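PDB 6WB6: transferrin from Manduca sexta, which carries iron in the insect, binding a single ferric ion per molecule together with a carbonate anion. Local coordinates for residues K433-A438 with V580-S585; H426-E431 with G638-E643. All coordinates share one frame; numbering follows the deposited sequence.

Contact 1 (K433-A438 with V580-S585); sequences KTPNYA and VAMAPS
One face of the Y437 ring is covered by M582, whose CG sits 3.9 Å from the ring centroid and 17° off the ring normal, a CH-pi contact displaced toward the rim; the CA of M582 lies over the ring as well, near CD2. The methionine reaches along the ring because its CG is anti to the backbone N (chi1 -170°), and the sulfur then stands obliquely above the hydroxyl end of the ring, a Met-aromatic contact. There the sulfur also meets P435, with M582 SD 3.8 Å from P435 CG. Beneath these side chains the backbones pair as antiparallel strands, Y437 and M582 forming a non-hydrogen-bonded pair. The bond from A438 N to A581 O (2.7 Å) is bent at the hydrogen, whereas V580 N reaches A438 O at 2.8 Å in a straighter line. A581 N adds a weak bond to that same carbonyl. On the other side of Y437, A583 N donates to N436 O over 2.8 Å, and a water links N436 ND2 to P584 O. Helix 644-659 packs against M582. V580 and A581 both facing A438 make a classic beta bulge, here where strand 581-582 joins strand 437-443 in the mixed sheet of the C-terminal transferrin-like half.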
loop_
_atom_site.group_PDB
_atom_site.type_symbol
_atom_site.label_atom_id
_atom_site.label_comp_id
_atom_site.label_asym_id
_atom_site.label_seq_id
_atom_site.Cartn_x
_atom_site.Cartn_y
_atom_site.Cartn_z
ATOM N N LYS A 433 -13.737 2.462 0.723
ATOM C CA LYS A 433 -12.481 3.194 0.888
ATOM C C LYS A 433 -12.723 4.696 0.750
ATOM O O LYS A 433 -12.420 5.310 -0.273
ATOM C CB LYS A 433 -11.438 2.678 -0.108
ATOM C CG LYS A 433 -11.356 1.141 -0.118
ATOM C CD LYS A 433 -10.001 0.584 -0.504
ATOM C CE LYS A 433 -9.983 -0.933 -0.250
ATOM N NZ LYS A 433 -8.643 -1.572 -0.490
ATOM N N THR A 434 -13.282 5.279 1.798
ATOM C CA THR A 434 -13.906 6.589 1.815
ATOM C C THR A 434 -13.691 7.178 3.202
ATOM O O THR A 434 -13.761 6.419 4.176
ATOM C CB THR A 434 -15.393 6.386 1.520
ATOM O OG1 THR A 434 -15.617 6.337 0.101
ATOM C CG2 THR A 434 -16.206 7.428 2.132
ATOM N N PRO A 435 -13.429 8.480 3.356
ATOM C CA PRO A 435 -13.437 9.040 4.716
ATOM C C PRO A 435 -14.830 8.915 5.299
ATOM O O PRO A 435 -15.794 8.668 4.580
ATOM C CB PRO A 435 -13.045 10.503 4.519
ATOM C CG PRO A 435 -12.492 10.578 3.123
ATOM C CD PRO A 435 -13.181 9.528 2.349
ATOM N N ASN A 436 -14.934 9.069 6.615
ATOM C CA ASN A 436 -16.253 9.196 7.216
ATOM C C ASN A 436 -16.892 10.501 6.769
ATOM O O ASN A 436 -16.202 11.469 6.442
ATOM C CB ASN A 436 -16.167 9.169 8.732
ATOM C CG ASN A 436 -15.716 7.826 9.257
ATOM O OD1 ASN A 436 -16.193 6.779 8.810
ATOM N ND2 ASN A 436 -14.755 7.848 10.166
ATOM N N TYR A 437 -18.222 10.520 6.762
ATOM C CA TYR A 437 -18.986 11.732 6.516
ATOM C C TYR A 437 -19.915 12.024 7.682
ATOM O O TYR A 437 -20.533 11.116 8.253
ATOM C CB TYR A 437 -19.813 11.620 5.241
ATOM C CG TYR A 437 -18.976 11.720 3.995
ATOM C CD1 TYR A 437 -18.030 10.751 3.696
ATOM C CD2 TYR A 437 -19.114 12.783 3.133
ATOM C CE1 TYR A 437 -17.260 10.848 2.561
ATOM C CE2 TYR A 437 -18.353 12.886 1.999
ATOM C CZ TYR A 437 -17.430 11.919 1.716
ATOM O OH TYR A 437 -16.669 12.006 0.580
ATOM N N ALA A 438 -20.014 13.298 8.019
ATOM C CA ALA A 438 -21.100 13.746 8.872
ATOM C C ALA A 438 -22.380 13.781 8.053
ATOM O O ALA A 438 -22.437 14.413 6.990
ATOM C CB ALA A 438 -20.797 15.123 9.456
ATOM N N VAL A 580 -23.789 16.187 5.309
ATOM C CA VAL A 580 -23.564 17.555 5.718
ATOM C C VAL A 580 -22.152 17.996 5.385
ATOM O O VAL A 580 -21.953 19.022 4.741
ATOM C CB VAL A 580 -23.847 17.727 7.223
ATOM C CG1 VAL A 580 -23.843 19.206 7.567
ATOM C CG2 VAL A 580 -25.161 17.077 7.595
ATOM N N ALA A 581 -21.160 17.233 5.834
ATOM C CA ALA A 581 -19.771 17.513 5.520
ATOM C C ALA A 581 -19.004 16.210 5.537
ATOM O O ALA A 581 -19.346 15.278 6.273
ATOM C CB ALA A 581 -19.134 18.497 6.527
ATOM N N MET A 582 -17.944 16.169 4.749
ATOM C CA MET A 582 -16.958 15.124 4.914
ATOM C C MET A 582 -16.261 15.302 6.256
ATOM O O MET A 582 -16.024 16.427 6.705
ATOM C CB MET A 582 -15.946 15.174 3.778
ATOM C CG MET A 582 -15.036 13.965 3.764
ATOM S SD MET A 582 -13.896 14.001 2.388
ATOM C CE MET A 582 -12.651 15.024 3.118
ATOM N N ALA A 583 -15.948 14.201 6.890
ATOM C CA ALA A 583 -15.380 14.212 8.221
ATOM C C ALA A 583 -13.871 14.107 8.144
ATOM O O ALA A 583 -13.352 13.276 7.389
ATOM C CB ALA A 583 -15.941 13.058 9.047
ATOM N N PRO A 584 -13.114 14.919 8.876
ATOM C CA PRO A 584 -11.660 14.726 8.880
ATOM C C PRO A 584 -11.335 13.376 9.489
ATOM O O PRO A 584 -11.773 13.059 10.592
ATOM C CB PRO A 584 -11.142 15.896 9.726
ATOM C CG PRO A 584 -12.299 16.292 10.558
ATOM C CD PRO A 584 -13.527 16.020 9.756
ATOM N N SER A 585 -10.614 12.560 8.729
ATOM C CA SER A 585 -10.096 11.286 9.203
ATOM C C SER A 585 -8.657 11.499 9.618
ATOM O O SER A 585 -8.044 12.500 9.251
ATOM C CB SER A 585 -10.147 10.206 8.116
ATOM O OG SER A 585 -9.073 10.352 7.204
HETATM O O HOH W 1 -13.777 10.557 11.356
#

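Contact 2 (H426-E431 with G638-E643); sequences HEVYGE and GLATTE
The carbonyl oxygen of A640 receives H426 N at 2.7 Å, the shortest hydrogen bond between the two strands. The same oxygen also lies over one face of the H426 imidazole, 3.4 Å above the ring plane and offset toward the rim, a packing contact and not a second hydrogen bond. The histidine folds back over this carbonyl because its CG stands between the backbone N and the carbonyl carbon (chi1 60°). Its ND1 then meets T642 OG1 at 3.1 Å in a nearly straight hydrogen bond, with the hydroxyl at the ring edge, close to its plane. This side-chain bond helps fix the rotation of the imidazole, while NE2 packs against the methyl of A640. A640 N returns a bond to H426 O over 3.0 Å, completing an antiparallel hydrogen-bonded pair. The same H426 O accepts a CA-H...O contact from L639. Farther along, V428 N donates to G638 O, approaching from above the carbonyl plane. V428 CG2 lies 3.4 Å from G638 O, and its CG1 branch faces the A640 methyl more loosely. E427 and L639 project from the opposite face, where E427 CG comes within 4.1 Å of L639 CD2. Strand 638-641 forms one margin of a four-stranded antiparallel sheet, strand 422-428 lies between it and strand 587-590, and helix 597-611 covers L639.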
loop_
_atom_site.group_PDB
_atom_site.type_symbol
_atom_site.label_atom_id
_atom_site.label_comp_id
_atom_site.label_asym_id
_atom_site.label_seq_id
_atom_site.Cartn_x
_atom_site.Cartn_y
_atom_site.Cartn_z
ATOM N N HIS A 426 -4.689 11.045 4.019
ATOM C CA HIS A 426 -5.584 10.739 5.119
ATOM C C HIS A 426 -6.038 9.289 4.999
ATOM O O HIS A 426 -5.864 8.643 3.954
ATOM C CB HIS A 426 -6.788 11.674 5.109
ATOM C CG HIS A 426 -7.579 11.583 3.848
ATOM N ND1 HIS A 426 -7.458 12.497 2.823
ATOM C CD2 HIS A 426 -8.476 10.659 3.426
ATOM C CE1 HIS A 426 -8.276 12.159 1.843
ATOM N NE2 HIS A 426 -8.899 11.043 2.183
ATOM N N GLU A 427 -6.631 8.792 6.093
ATOM C CA GLU A 427 -7.206 7.459 6.138
ATOM C C GLU A 427 -8.540 7.416 5.420
ATOM O O GLU A 427 -9.307 8.383 5.417
ATOM C CB GLU A 427 -7.395 6.993 7.587
ATOM C CG GLU A 427 -6.101 6.603 8.233
ATOM C CD GLU A 427 -6.242 6.022 9.630
ATOM O OE1 GLU A 427 -7.329 6.115 10.242
ATOM O OE2 GLU A 427 -5.233 5.511 10.117
ATOM N N VAL A 428 -8.791 6.296 4.763
ATOM C CA VAL A 428 -10.115 6.008 4.244
ATOM C C VAL A 428 -10.604 4.714 4.879
ATOM O O VAL A 428 -9.823 3.875 5.333
ATOM C CB VAL A 428 -10.143 5.920 2.704
ATOM C CG1 VAL A 428 -9.894 7.281 2.114
ATOM C CG2 VAL A 428 -9.158 4.892 2.190
ATOM N N TYR A 429 -11.920 4.553 4.884
ATOM C CA TYR A 429 -12.553 3.507 5.668
ATOM C C TYR A 429 -13.621 2.798 4.845
ATOM O O TYR A 429 -13.968 3.208 3.736
ATOM C CB TYR A 429 -13.152 4.090 6.939
ATOM C CG TYR A 429 -12.193 4.935 7.713
ATOM C CD1 TYR A 429 -11.160 4.359 8.426
ATOM C CD2 TYR A 429 -12.316 6.312 7.733
ATOM C CE1 TYR A 429 -10.280 5.124 9.154
ATOM C CE2 TYR A 429 -11.427 7.095 8.468
ATOM C CZ TYR A 429 -10.418 6.487 9.171
ATOM O OH TYR A 429 -9.512 7.211 9.896
ATOM N N GLY A 430 -14.124 1.701 5.400
ATOM C CA GLY A 430 -15.186 0.952 4.755
ATOM C C GLY A 430 -14.746 0.176 3.533
ATOM O O GLY A 430 -13.590 0.258 3.092
ATOM N N GLU A 431 -15.682 -0.607 2.982
ATOM C CA GLU A 431 -15.437 -1.323 1.736
ATOM C C GLU A 431 -15.334 -0.379 0.545
ATOM O O GLU A 431 -14.687 -0.719 -0.454
ATOM C CB GLU A 431 -16.550 -2.344 1.501
ATOM N N GLY A 638 -7.291 2.060 3.759
ATOM C CA GLY A 638 -6.409 2.593 2.748
ATOM C C GLY A 638 -5.978 3.996 3.095
ATOM O O GLY A 638 -6.358 4.567 4.124
ATOM N N LEU A 639 -5.189 4.546 2.196
ATOM C CA LEU A 639 -4.707 5.909 2.310
ATOM C C LEU A 639 -4.997 6.613 1.003
ATOM O O LEU A 639 -4.881 6.000 -0.061
ATOM C CB LEU A 639 -3.223 5.929 2.611
ATOM C CG LEU A 639 -2.841 5.223 3.908
ATOM C CD1 LEU A 639 -1.337 5.175 3.991
ATOM C CD2 LEU A 639 -3.460 5.935 5.140
ATOM N N ALA A 640 -5.433 7.877 1.093
ATOM C CA ALA A 640 -5.594 8.750 -0.064
ATOM C C ALA A 640 -5.013 10.123 0.230
ATOM O O ALA A 640 -5.089 10.611 1.361
ATOM C CB ALA A 640 -7.062 8.918 -0.441
ATOM N N THR A 641 -4.442 10.745 -0.808
ATOM C CA THR A 641 -4.002 12.126 -0.709
ATOM C C THR A 641 -5.185 13.032 -0.426
ATOM O O THR A 641 -6.292 12.806 -0.913
ATOM C CB THR A 641 -3.316 12.559 -2.003
ATOM O OG1 THR A 641 -4.173 12.273 -3.117
ATOM C CG2 THR A 641 -2.011 11.807 -2.176
ATOM N N THR A 642 -4.940 14.062 0.378
ATOM C CA THR A 642 -5.970 14.998 0.791
ATOM C C THR A 642 -6.143 16.059 -0.293
ATOM O O THR A 642 -5.176 16.741 -0.646
ATOM C CB THR A 642 -5.579 15.643 2.127
ATOM O OG1 THR A 642 -5.191 14.624 3.055
ATOM C CG2 THR A 642 -6.744 16.417 2.696
ATOM N N GLU A 643 -7.353 16.184 -0.837
ATOM C CA GLU A 643 -7.621 17.247 -1.792
ATOM C C GLU A 643 -7.499 18.609 -1.119
ATOM O O GLU A 643 -7.964 18.814 0.009
ATOM C CB GLU A 643 -9.011 17.091 -2.404
ATOM C CG GLU A 643 -9.165 15.841 -3.266
ATOM C CD GLU A 643 -8.124 15.773 -4.381
ATOM O OE1 GLU A 643 -7.839 16.824 -5.007
ATOM O OE2 GLU A 643 -7.575 14.673 -4.614
#

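Contacts 1 and 2 lie with their centres about 10 Å apart in the C-terminal transferrin-like half and illustrate how chain crossings tie two sheets together. Along the chain the order is 426-431, 433-438, 580-585 and 638-643, so contact 2 encloses contact 1. Contact 2 belongs to the four-stranded antiparallel sheet and contact 1 to the mixed sheet, and each of the paired routes 426-438 and 580-590 runs from one sheet to the other. S585 OG bonds to E427 O, joining the two passages, while a probable bond between Y429 N and T434 O closes the turn within the first. Such paired connecting strands between subdomains are consistent with the hinge of transferrin lobes. The annotated iron and carbonate sites lie elsewhere, in the N-terminal half.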